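Side-chain contacts in PDZ domain protein (Parabacteroides distasonis, PDB 4L8N), which is of unknown function but carries N-terminal and C-terminal PDZ domains together with a DUF4136 domain and binds a magnesium ion: residues V323-D326 with P330-A333; G346-D351 with Q403-L408; A428-I433 with K439-I444. All coordinates share one frame; numbering follows the deposited sequence.

Contact 1: V323-D326 with P330-A333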
ATOM      1  N   VAL A 323      49.817  12.064 -15.099  1.00 85.97           N
ATOM      2  CA  VAL A 323      50.187  12.268 -13.696  1.00 86.81           C
ATOM      3  C   VAL A 323      50.448  10.920 -12.996  1.00 90.46           C
ATOM      4  O   VAL A 323      51.054  10.906 -11.925  1.00 91.76           O
ATOM      5  CB  VAL A 323      49.179  13.137 -12.902  1.00 90.32           C
ATOM      6  CG1 VAL A 323      49.242  14.589 -13.341  1.00 91.26           C
ATOM      7  CG2 VAL A 323      47.765  12.600 -13.014  1.00 87.75           C
ATOM      8  N   ASP A 324      50.010   9.796 -13.607  1.00 85.22           N
ATOM      9  CA  ASP A 324      50.176   8.436 -13.069  1.00 84.80           C
ATOM     10  C   ASP A 324      49.767   7.382 -14.114  1.00 85.99           C
ATOM     11  O   ASP A 324      49.055   7.696 -15.074  1.00 84.00           O
ATOM     12  CB  ASP A 324      49.343   8.267 -11.774  1.00 86.84           C
ATOM     13  CG  ASP A 324      49.644   7.060 -10.897  1.00100.17           C
ATOM     14  OD1 ASP A 324      50.626   6.334 -11.193  1.00101.93           O
ATOM     15  OD2 ASP A 324      48.888   6.834  -9.911  1.00104.04           O
ATOM     16  N   VAL A 325      50.252   6.140 -13.937  1.00 81.88           N
ATOM     17  CA  VAL A 325      49.964   4.977 -14.788  1.00 79.64           C
ATOM     18  C   VAL A 325      49.767   3.792 -13.853  1.00 84.16           C
ATOM     19  O   VAL A 325      50.714   3.412 -13.178  1.00 86.54           O
ATOM     20  CB  VAL A 325      51.063   4.695 -15.861  1.00 83.05           C
ATOM     21  CG1 VAL A 325      50.667   3.523 -16.743  1.00 81.56           C
ATOM     22  CG2 VAL A 325      51.349   5.915 -16.722  1.00 82.71           C
ATOM     23  N   ASP A 326      48.548   3.227 -13.790  1.00 79.53           N
ATOM     24  CA  ASP A 326      48.192   2.082 -12.933  1.00 78.88           C
ATOM     25  C   ASP A 326      49.121   0.883 -13.175  1.00 85.16           C
ATOM     26  O   ASP A 326      49.466   0.587 -14.319  1.00 83.61           O
ATOM     27  CB  ASP A 326      46.722   1.684 -13.117  1.00 78.00           C
ATOM     28  CG  ASP A 326      45.737   2.787 -12.766  1.00 81.15           C
ATOM     29  OD1 ASP A 326      46.189   3.867 -12.313  1.00 81.52           O
ATOM     30  OD2 ASP A 326      44.517   2.581 -12.968  1.00 80.48           O
ATOM     31  N   PRO A 330      47.117  -1.661 -19.386  1.00 68.90           N
ATOM     32  CA  PRO A 330      47.629  -1.665 -20.762  1.00 68.31           C
ATOM     33  C   PRO A 330      48.660  -0.559 -21.024  1.00 73.29           C
ATOM     34  O   PRO A 330      49.634  -0.834 -21.730  1.00 74.97           O
ATOM     35  CB  PRO A 330      46.356  -1.472 -21.612  1.00 68.25           C
ATOM     36  CG  PRO A 330      45.251  -1.942 -20.771  1.00 71.03           C
ATOM     37  CD  PRO A 330      45.639  -1.590 -19.368  1.00 67.81           C
ATOM     38  N   ALA A 331      48.492   0.660 -20.427  1.00 68.96           N
ATOM     39  CA  ALA A 331      49.426   1.784 -20.630  1.00 69.59           C
ATOM     40  C   ALA A 331      50.765   1.518 -19.982  1.00 78.27           C
ATOM     41  O   ALA A 331      51.784   1.935 -20.536  1.00 79.99           O
ATOM     42  CB  ALA A 331      48.851   3.089 -20.116  1.00 69.71           C
ATOM     43  N   TYR A 332      50.775   0.808 -18.824  1.00 76.29           N
ATOM     44  CA  TYR A 332      52.012   0.423 -18.134  1.00 77.79           C
ATOM     45  C   TYR A 332      52.781  -0.597 -18.988  1.00 81.32           C
ATOM     46  O   TYR A 332      53.979  -0.431 -19.205  1.00 81.60           O
ATOM     47  CB  TYR A 332      51.748  -0.135 -16.715  1.00 79.16           C
ATOM     48  CG  TYR A 332      53.032  -0.578 -16.043  1.00 83.74           C
ATOM     49  CD1 TYR A 332      53.838   0.334 -15.369  1.00 87.63           C
ATOM     50  CD2 TYR A 332      53.508  -1.879 -16.195  1.00 84.82           C
ATOM     51  CE1 TYR A 332      55.058  -0.051 -14.815  1.00 90.67           C
ATOM     52  CE2 TYR A 332      54.738  -2.266 -15.676  1.00 87.62           C
ATOM     53  CZ  TYR A 332      55.506  -1.354 -14.972  1.00 96.25           C
ATOM     54  OH  TYR A 332      56.719  -1.749 -14.458  1.00 96.29           O
ATOM     55  N   ALA A 333      52.079  -1.651 -19.450  1.00 77.61           N
ATOM     56  CA  ALA A 333      52.604  -2.719 -20.299  1.00 78.35           C
ATOM     57  C   ALA A 333      53.137  -2.168 -21.622  1.00 84.92           C
ATOM     58  O   ALA A 333      54.103  -2.717 -22.157  1.00 85.94           O
ATOM     59  CB  ALA A 333      51.525  -3.757 -20.564  1.00 77.50           C
TER
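The phenol ring of Y332 meets D326 only at its root and obliquely: the carbonyl oxygen D326 O lies 3.4 Å from Y332 CB and 4.1 Å from Y332 CG. The rest of the ring leads away from the strand, because CG stands anti to the backbone N (chi1 178°), and it makes a cation-pi contact with R337. D326 meets the helix through its backbone; its carboxylate takes no part, and OD2 hydrogen-bonds Y309 OH.

The apolar part of the contact rests on one methyl. V325 CG1 lies against the helix backbone, 3.4 Å from Y332 N, and touches the flanking CB atoms as well, at 3.9 Å from A331 CB and 3.8 Å from Y332 CB. The amide V325 N is itself bonded within the strand, to D324 OD1 at 2.8 Å. V325 and A331 are both buried, and I336 packs against both. No hydrogen bond runs directly between the segments. S329, in the short connection, bridges them instead: its OG bonds D326 O and also takes the amide of Y332.

The strand, the Ser-Pro-Ala sequence and the short helix fit the corresponding part of a PDZ fold, here probably the C-terminal one. Strand 322-325 lies at an edge beside strand 312-315, whose I312 touches A331, and P330 and A331 touch I444 of strand 438-456.

Contact 2: G346-D351 with Q403-L408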
ATOM      1  N   GLY A 346      45.169   8.963 -31.299  1.00 73.55           N
ATOM      2  CA  GLY A 346      44.680   8.699 -32.639  1.00 74.01           C
ATOM      3  C   GLY A 346      45.131   9.829 -33.544  1.00 81.50           C
ATOM      4  O   GLY A 346      46.339  10.028 -33.741  1.00 82.57           O
ATOM      5  N   ARG A 347      44.162  10.620 -34.036  1.00 78.55           N
ATOM      6  CA  ARG A 347      44.468  11.760 -34.892  1.00 79.73           C
ATOM      7  C   ARG A 347      44.058  13.069 -34.206  1.00 83.00           C
ATOM      8  O   ARG A 347      44.030  14.121 -34.848  1.00 84.12           O
ATOM      9  CB  ARG A 347      43.815  11.602 -36.292  1.00 82.34           C
ATOM     10  CG  ARG A 347      42.358  11.130 -36.320  1.00 94.17           C
ATOM     11  CD  ARG A 347      41.808  11.110 -37.740  1.00105.70           C
ATOM     12  NE  ARG A 347      42.057   9.841 -38.438  1.00116.02           N
ATOM     13  CZ  ARG A 347      41.908   9.650 -39.751  1.00126.04           C
ATOM     14  NH1 ARG A 347      41.540  10.657 -40.539  1.00114.22           N
ATOM     15  NH2 ARG A 347      42.139   8.459 -40.287  1.00102.21           N
ATOM     16  N   HIS A 348      43.798  13.016 -32.892  1.00 78.19           N
ATOM     17  CA  HIS A 348      43.335  14.191 -32.154  1.00 78.15           C
ATOM     18  C   HIS A 348      44.347  14.710 -31.153  1.00 84.22           C
ATOM     19  O   HIS A 348      44.713  14.002 -30.209  1.00 83.53           O
ATOM     20  CB  HIS A 348      42.011  13.904 -31.439  1.00 76.85           C
ATOM     21  CG  HIS A 348      40.965  13.315 -32.324  1.00 78.93           C
ATOM     22  ND1 HIS A 348      40.430  14.027 -33.382  1.00 81.30           N
ATOM     23  CD2 HIS A 348      40.373  12.101 -32.266  1.00 79.30           C
ATOM     24  CE1 HIS A 348      39.549  13.219 -33.946  1.00 79.82           C
ATOM     25  NE2 HIS A 348      39.472  12.052 -33.303  1.00 79.02           N
ATOM     26  N   LYS A 349      44.746  15.986 -31.333  1.00 82.65           N
ATOM     27  CA  LYS A 349      45.678  16.705 -30.460  1.00 83.42           C
ATOM     28  C   LYS A 349      45.056  16.878 -29.068  1.00 83.64           C
ATOM     29  O   LYS A 349      43.834  16.865 -28.922  1.00 81.64           O
ATOM     30  CB  LYS A 349      46.127  18.061 -31.066  1.00 88.94           C
ATOM     31  CG  LYS A 349      45.004  18.945 -31.619  1.00111.45           C
ATOM     32  CD  LYS A 349      45.503  20.364 -31.860  1.00128.38           C
ATOM     33  CE  LYS A 349      44.495  21.223 -32.582  1.00140.96           C
ATOM     34  NZ  LYS A 349      44.944  22.640 -32.665  1.00151.00           N
HETATM   35  N   MSE A 350      45.915  17.024 -28.055  1.00 79.72           N
HETATM   36  CA  MSE A 350      45.556  17.058 -26.641  1.00 78.31           C
HETATM   37  C   MSE A 350      45.950  18.384 -25.896  1.00 88.42           C
HETATM   38  O   MSE A 350      45.496  18.602 -24.761  1.00 88.00           O
HETATM   39  CB  MSE A 350      46.281  15.861 -26.009  1.00 78.30           C
HETATM   40  CG  MSE A 350      45.764  15.449 -24.684  1.00 82.55           C
HETATM   41 SE   MSE A 350      44.186  14.401 -24.803  0.75 85.26          SE
HETATM   42  CE  MSE A 350      44.452  13.575 -23.198  1.00 82.10           C
ATOM     43  N   ASP A 351      46.765  19.269 -26.531  1.00 89.43           N
ATOM     44  CA  ASP A 351      47.238  20.533 -25.937  1.00 92.53           C
ATOM     45  C   ASP A 351      46.117  21.628 -25.848  1.00 96.46           C
ATOM     46  O   ASP A 351      46.315  22.774 -26.270  1.00 98.28           O
ATOM     47  CB  ASP A 351      48.485  21.058 -26.698  1.00 96.90           C
ATOM     48  CG  ASP A 351      48.346  21.247 -28.212  1.00114.93           C
ATOM     49  OD1 ASP A 351      47.377  20.693 -28.805  1.00114.97           O
ATOM     50  OD2 ASP A 351      49.226  21.924 -28.813  1.00122.48           O
ATOM     51  N   GLN A 403      33.993  12.594 -34.535  1.00 60.23           N
ATOM     52  CA  GLN A 403      35.419  12.637 -34.835  1.00 60.47           C
ATOM     53  C   GLN A 403      35.852  13.942 -35.509  1.00 70.73           C
ATOM     54  O   GLN A 403      37.002  14.056 -35.944  1.00 70.23           O
ATOM     55  CB  GLN A 403      35.820  11.410 -35.683  1.00 60.12           C
ATOM     56  CG  GLN A 403      35.615  10.060 -34.961  1.00 64.50           C
ATOM     57  CD  GLN A 403      36.339   9.966 -33.627  1.00 70.98           C
ATOM     58  OE1 GLN A 403      37.557   9.896 -33.565  1.00 67.41           O
ATOM     59  NE2 GLN A 403      35.609   9.995 -32.531  1.00 61.99           N
ATOM     60  N   SER A 404      34.954  14.948 -35.536  1.00 72.30           N
ATOM     61  CA  SER A 404      35.246  16.266 -36.104  1.00 75.00           C
ATOM     62  C   SER A 404      36.132  17.031 -35.144  1.00 81.09           C
ATOM     63  O   SER A 404      35.764  17.216 -33.981  1.00 81.10           O
ATOM     64  CB  SER A 404      33.960  17.042 -36.374  1.00 80.49           C
ATOM     65  OG  SER A 404      32.974  16.234 -36.993  1.00 91.85           O
ATOM     66  N   SER A 405      37.298  17.472 -35.635  1.00 80.02           N
ATOM     67  CA  SER A 405      38.321  18.212 -34.888  1.00 81.55           C
ATOM     68  C   SER A 405      37.757  19.429 -34.149  1.00 88.30           C
ATOM     69  O   SER A 405      38.293  19.782 -33.092  1.00 88.95           O
ATOM     70  CB  SER A 405      39.456  18.633 -35.812  1.00 85.83           C
ATOM     71  OG  SER A 405      40.275  17.506 -36.078  1.00 94.71           O
ATOM     72  N   ASP A 406      36.640  20.012 -34.658  1.00 85.74           N
ATOM     73  CA  ASP A 406      35.930  21.141 -34.050  1.00 87.25           C
ATOM     74  C   ASP A 406      35.380  20.762 -32.655  1.00 89.28           C
ATOM     75  O   ASP A 406      35.270  21.633 -31.784  1.00 90.37           O
ATOM     76  CB  ASP A 406      34.785  21.628 -34.977  1.00 90.56           C
ATOM     77  CG  ASP A 406      33.872  22.726 -34.417  1.00105.19           C
ATOM     78  OD1 ASP A 406      34.389  23.648 -33.736  1.00107.19           O
ATOM     79  OD2 ASP A 406      32.652  22.684 -34.696  1.00111.79           O
ATOM     80  N   TYR A 407      35.055  19.471 -32.434  1.00 82.53           N
ATOM     81  CA  TYR A 407      34.508  19.045 -31.143  1.00 80.43           C
ATOM     82  C   TYR A 407      35.592  18.474 -30.200  1.00 82.15           C
ATOM     83  O   TYR A 407      35.242  17.974 -29.130  1.00 81.75           O
ATOM     84  CB  TYR A 407      33.351  18.044 -31.327  1.00 79.75           C
ATOM     85  CG  TYR A 407      32.292  18.462 -32.330  1.00 82.18           C
ATOM     86  CD1 TYR A 407      31.672  19.706 -32.245  1.00 85.73           C
ATOM     87  CD2 TYR A 407      31.874  17.594 -33.331  1.00 82.25           C
ATOM     88  CE1 TYR A 407      30.693  20.090 -33.163  1.00 88.10           C
ATOM     89  CE2 TYR A 407      30.897  17.963 -34.252  1.00 84.08           C
ATOM     90  CZ  TYR A 407      30.300  19.210 -34.164  1.00 93.75           C
ATOM     91  OH  TYR A 407      29.328  19.555 -35.083  1.00 92.72           O
ATOM     92  N   LEU A 408      36.900  18.640 -30.542  1.00 77.11           N
ATOM     93  CA  LEU A 408      38.055  18.162 -29.751  1.00 75.31           C
ATOM     94  C   LEU A 408      37.749  16.750 -29.176  1.00 74.73           C
ATOM     95  O   LEU A 408      37.437  16.589 -27.986  1.00 71.55           O
ATOM     96  CB  LEU A 408      38.467  19.173 -28.652  1.00 76.63           C
ATOM     97  CG  LEU A 408      38.736  20.635 -29.103  1.00 83.19           C
ATOM     98  CD1 LEU A 408      39.062  21.504 -27.928  1.00 84.77           C
ATOM     99  CD2 LEU A 408      39.835  20.730 -30.162  1.00 83.99           C
TER
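H348 and Q403 are joined by one nearly straight hydrogen bond, H348 NE2 donating to Q403 OE1 over 2.9 Å with an N-H...O angle of 166°. The acceptor lies at the edge of the imidazole, in the ring plane, whereas the donor approaches the amide from well above its carbonyl plane, and the ring and amide planes are 70° apart. The same ring edge continues along the loop backbone, with H348 CE1 3.3 Å from Q403 O. Farther round, S405 OG is near the ring plane but 4.4 Å from H348 ND1, a proximity and not a bond.

Both groups are positioned by a second shell. Over one face of the imidazole, toward its rim, sits R347 CG, 4.2 Å above the plane, and P409 also packs on H348. A bend at chi2 (-56°) carries the amide of Q403 toward the histidine, although its CB sets out in another direction. Y416 OH bonds the same OE1, giving that oxygen two partners, and NE2 is tied to S412 OG, so both ends of the amide are held, consistent with the modelled orientation. Beyond Q403 the loop is tightened by backbone bonds, Y407 N to S404 O at 2.8 Å and L408 N to S405 O at 3.1 Å.

The residues 403-408 follow helix 395-402, within a long connection between helix 354-367 and the hairpin 429-435/438-456. D406 makes a salt bridge with R363 of helix 354-367, and L408 packs on F357 and A360 of that helix. H348 belongs to strand 348-349, the outermost strand of its sheet within this chain, next to strand 341-345.

Contact 3: A428-I433 with K439-I444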
ATOM      1  N   ALA A 428      42.241  -0.830 -31.006  1.00 70.97           N
ATOM      2  CA  ALA A 428      43.584  -0.395 -30.609  1.00 71.70           C
ATOM      3  C   ALA A 428      43.793   1.106 -30.902  1.00 77.26           C
ATOM      4  O   ALA A 428      43.550   1.572 -32.018  1.00 77.96           O
ATOM      5  CB  ALA A 428      44.630  -1.230 -31.314  1.00 73.17           C
ATOM      6  N   CYS A 429      44.213   1.862 -29.877  1.00 73.90           N
ATOM      7  CA  CYS A 429      44.389   3.318 -29.937  1.00 73.07           C
ATOM      8  C   CYS A 429      45.855   3.672 -30.017  1.00 77.99           C
ATOM      9  O   CYS A 429      46.685   3.037 -29.368  1.00 77.66           O
ATOM     10  CB  CYS A 429      43.719   3.991 -28.740  1.00 72.60           C
ATOM     11  SG  CYS A 429      42.044   3.374 -28.376  1.00 75.07           S
ATOM     12  N   THR A 430      46.171   4.685 -30.825  1.00 75.80           N
ATOM     13  CA  THR A 430      47.534   5.163 -31.029  1.00 76.15           C
ATOM     14  C   THR A 430      47.789   6.319 -30.092  1.00 79.65           C
ATOM     15  O   THR A 430      47.061   7.310 -30.116  1.00 79.04           O
ATOM     16  CB  THR A 430      47.754   5.546 -32.508  1.00 80.35           C
ATOM     17  OG1 THR A 430      47.620   4.377 -33.320  1.00 77.67           O
ATOM     18  CG2 THR A 430      49.104   6.181 -32.756  1.00 77.18           C
ATOM     19  N   PHE A 431      48.824   6.189 -29.269  1.00 77.10           N
ATOM     20  CA  PHE A 431      49.232   7.238 -28.343  1.00 77.62           C
ATOM     21  C   PHE A 431      50.619   7.757 -28.748  1.00 84.29           C
ATOM     22  O   PHE A 431      51.588   6.990 -28.794  1.00 83.71           O
ATOM     23  CB  PHE A 431      49.207   6.745 -26.887  1.00 78.65           C
ATOM     24  CG  PHE A 431      47.849   6.696 -26.215  1.00 78.27           C
ATOM     25  CD1 PHE A 431      47.003   5.601 -26.394  1.00 79.29           C
ATOM     26  CD2 PHE A 431      47.440   7.713 -25.358  1.00 79.23           C
ATOM     27  CE1 PHE A 431      45.772   5.533 -25.732  1.00 78.46           C
ATOM     28  CE2 PHE A 431      46.212   7.637 -24.694  1.00 80.32           C
ATOM     29  CZ  PHE A 431      45.391   6.549 -24.885  1.00 76.98           C
ATOM     30  N   ASN A 432      50.674   9.051 -29.121  1.00 83.31           N
ATOM     31  CA  ASN A 432      51.882   9.775 -29.522  1.00 84.95           C
ATOM     32  C   ASN A 432      52.355  10.582 -28.341  1.00 90.96           C
ATOM     33  O   ASN A 432      51.712  11.569 -27.976  1.00 90.60           O
ATOM     34  CB  ASN A 432      51.610  10.684 -30.727  1.00 85.23           C
ATOM     35  CG  ASN A 432      51.428   9.938 -32.005  1.00109.47           C
ATOM     36  OD1 ASN A 432      50.311   9.576 -32.391  1.00107.09           O
ATOM     37  ND2 ASN A 432      52.532   9.681 -32.682  1.00100.93           N
ATOM     38  N   ILE A 433      53.433  10.127 -27.695  1.00 89.12           N
ATOM     39  CA  ILE A 433      53.944  10.807 -26.510  1.00 90.72           C
ATOM     40  C   ILE A 433      55.323  11.457 -26.791  1.00 98.18           C
ATOM     41  O   ILE A 433      55.941  11.211 -27.835  1.00 97.45           O
ATOM     42  CB  ILE A 433      53.966   9.869 -25.254  1.00 93.33           C
ATOM     43  CG1 ILE A 433      54.981   8.712 -25.391  1.00 93.67           C
ATOM     44  CG2 ILE A 433      52.559   9.350 -24.908  1.00 91.25           C
ATOM     45  CD1 ILE A 433      55.881   8.545 -24.236  1.00 93.38           C
ATOM     46  N   LYS A 439      60.486  11.461 -28.954  1.00112.21           N
ATOM     47  CA  LYS A 439      59.090  11.290 -29.354  1.00109.08           C
ATOM     48  C   LYS A 439      58.805   9.845 -29.765  1.00111.96           C
ATOM     49  O   LYS A 439      59.414   9.321 -30.703  1.00111.72           O
ATOM     50  CB  LYS A 439      58.723  12.283 -30.471  1.00109.89           C
ATOM     51  CG  LYS A 439      58.668  13.716 -29.958  1.00114.25           C
ATOM     52  CD  LYS A 439      58.252  14.706 -31.007  1.00120.48           C
ATOM     53  CE  LYS A 439      58.231  16.098 -30.427  1.00132.01           C
ATOM     54  NZ  LYS A 439      57.621  17.070 -31.369  1.00142.57           N
ATOM     55  N   LEU A 440      57.876   9.206 -29.041  1.00107.44           N
ATOM     56  CA  LEU A 440      57.488   7.816 -29.263  1.00106.12           C
ATOM     57  C   LEU A 440      55.983   7.665 -29.578  1.00104.54           C
ATOM     58  O   LEU A 440      55.151   8.453 -29.125  1.00103.97           O
ATOM     59  CB  LEU A 440      57.859   6.980 -28.015  1.00107.45           C
ATOM     60  CG  LEU A 440      57.810   5.442 -28.150  1.00112.29           C
ATOM     61  CD1 LEU A 440      59.113   4.891 -28.750  1.00113.93           C
ATOM     62  CD2 LEU A 440      57.498   4.780 -26.811  1.00114.50           C
ATOM     63  N   GLU A 441      55.662   6.623 -30.353  1.00 96.92           N
ATOM     64  CA  GLU A 441      54.321   6.231 -30.748  1.00 93.73           C
ATOM     65  C   GLU A 441      54.068   4.806 -30.244  1.00 94.09           C
ATOM     66  O   GLU A 441      54.801   3.882 -30.612  1.00 94.28           O
ATOM     67  CB  GLU A 441      54.167   6.326 -32.277  1.00 94.65           C
ATOM     68  CG  GLU A 441      52.736   6.192 -32.760  1.00104.78           C
ATOM     69  CD  GLU A 441      52.511   6.383 -34.249  1.00130.65           C
ATOM     70  OE1 GLU A 441      52.815   7.481 -34.767  1.00122.84           O
ATOM     71  OE2 GLU A 441      51.978   5.448 -34.889  1.00128.19           O
ATOM     72  N   VAL A 442      53.067   4.628 -29.381  1.00 86.63           N
ATOM     73  CA  VAL A 442      52.771   3.297 -28.878  1.00 84.75           C
ATOM     74  C   VAL A 442      51.285   2.998 -29.136  1.00 85.32           C
ATOM     75  O   VAL A 442      50.447   3.899 -29.082  1.00 84.12           O
ATOM     76  CB  VAL A 442      53.219   3.099 -27.395  1.00 89.54           C
ATOM     77  CG1 VAL A 442      52.235   3.696 -26.397  1.00 88.84           C
ATOM     78  CG2 VAL A 442      53.489   1.628 -27.084  1.00 89.34           C
ATOM     79  N   ILE A 443      50.985   1.747 -29.493  1.00 80.35           N
ATOM     80  CA  ILE A 443      49.618   1.324 -29.764  1.00 78.70           C
ATOM     81  C   ILE A 443      49.119   0.626 -28.522  1.00 80.49           C
ATOM     82  O   ILE A 443      49.702  -0.384 -28.107  1.00 81.53           O
ATOM     83  CB  ILE A 443      49.465   0.447 -31.031  1.00 81.58           C
ATOM     84  CG1 ILE A 443      50.342   0.901 -32.225  1.00 83.56           C
ATOM     85  CG2 ILE A 443      48.016   0.268 -31.395  1.00 80.78           C
ATOM     86  CD1 ILE A 443      50.283   2.392 -32.681  1.00 98.28           C
ATOM     87  N   ILE A 444      48.068   1.184 -27.900  1.00 72.46           N
ATOM     88  CA  ILE A 444      47.538   0.616 -26.676  1.00 69.37           C
ATOM     89  C   ILE A 444      46.228  -0.057 -26.981  1.00 69.72           C
ATOM     90  O   ILE A 444      45.287   0.616 -27.384  1.00 69.21           O
ATOM     91  CB  ILE A 444      47.408   1.677 -25.543  1.00 71.85           C
ATOM     92  CG1 ILE A 444      48.777   2.332 -25.222  1.00 73.00           C
ATOM     93  CG2 ILE A 444      46.792   1.041 -24.294  1.00 71.87           C
ATOM     94  CD1 ILE A 444      48.786   3.432 -24.125  1.00 76.56           C
TER
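C429 and I444, F431 and V442, and I433 and L440 form the antiparallel hydrogen-bonded pairs of this contact, each closed by two backbone bonds; F431 N reaches V442 O at 2.8 Å and V442 N returns to F431 O at 2.8 Å. Between them lie the non-hydrogen-bonded pairs T430 with I443 and N432 with E441, where CA-H...O contacts fill in, as from E441 CA to F431 O at 3.4 Å.

Together these make a beta hairpin, consistent with the last two strands of the C-terminal PDZ domain; both lie in the mixed sheet, 438-456 beside 298-309 and 429-435 beside 341-345.

Among apolar contacts, F431 crosses I444 at about a right angle, its CD1 3.6 Å from I444 CD1, on the face turned to I312 and helix 330-333. At the strand's start A428 CB meets I443 CG2 at 3.7 Å; on the face of T430 and E441, T430 CG2 touches E441 CG at 3.6 Å.

The polar side-chain bond shares this face: N432 ND2 donates to E441 OE1 at 3.0 Å (153°), reaching its anti side from somewhat out of the carboxylate plane, which is turned 72° from the amide. With CG anti to the backbone N (chi1 -169°) and the chain extended, E441 runs alongside N432. A valine in place of N432 would probably leave E441 OE1 without its amide mate and the carboxylate freer to turn.

How the contacts relate
The three contacts follow one another along the chain and all probably belong to the C-terminal PDZ domain and a long connection within it, far from the magnesium-binding residues E239 and D270. Contact 3 lies between the others, its centre about 13 Å from that of contact 1 and about 15 Å from that of contact 2. It touches both: I444 CG2 packs on P330 CB at 3.7 Å, and T430 O probably accepts a hydrogen bond from G346 N at 2.8 Å. Contacts 1 and 2 stay apart, about 10 Å between nearest atoms. The hairpin thus connects the short helix with the sheet edge that receives the inserted loop.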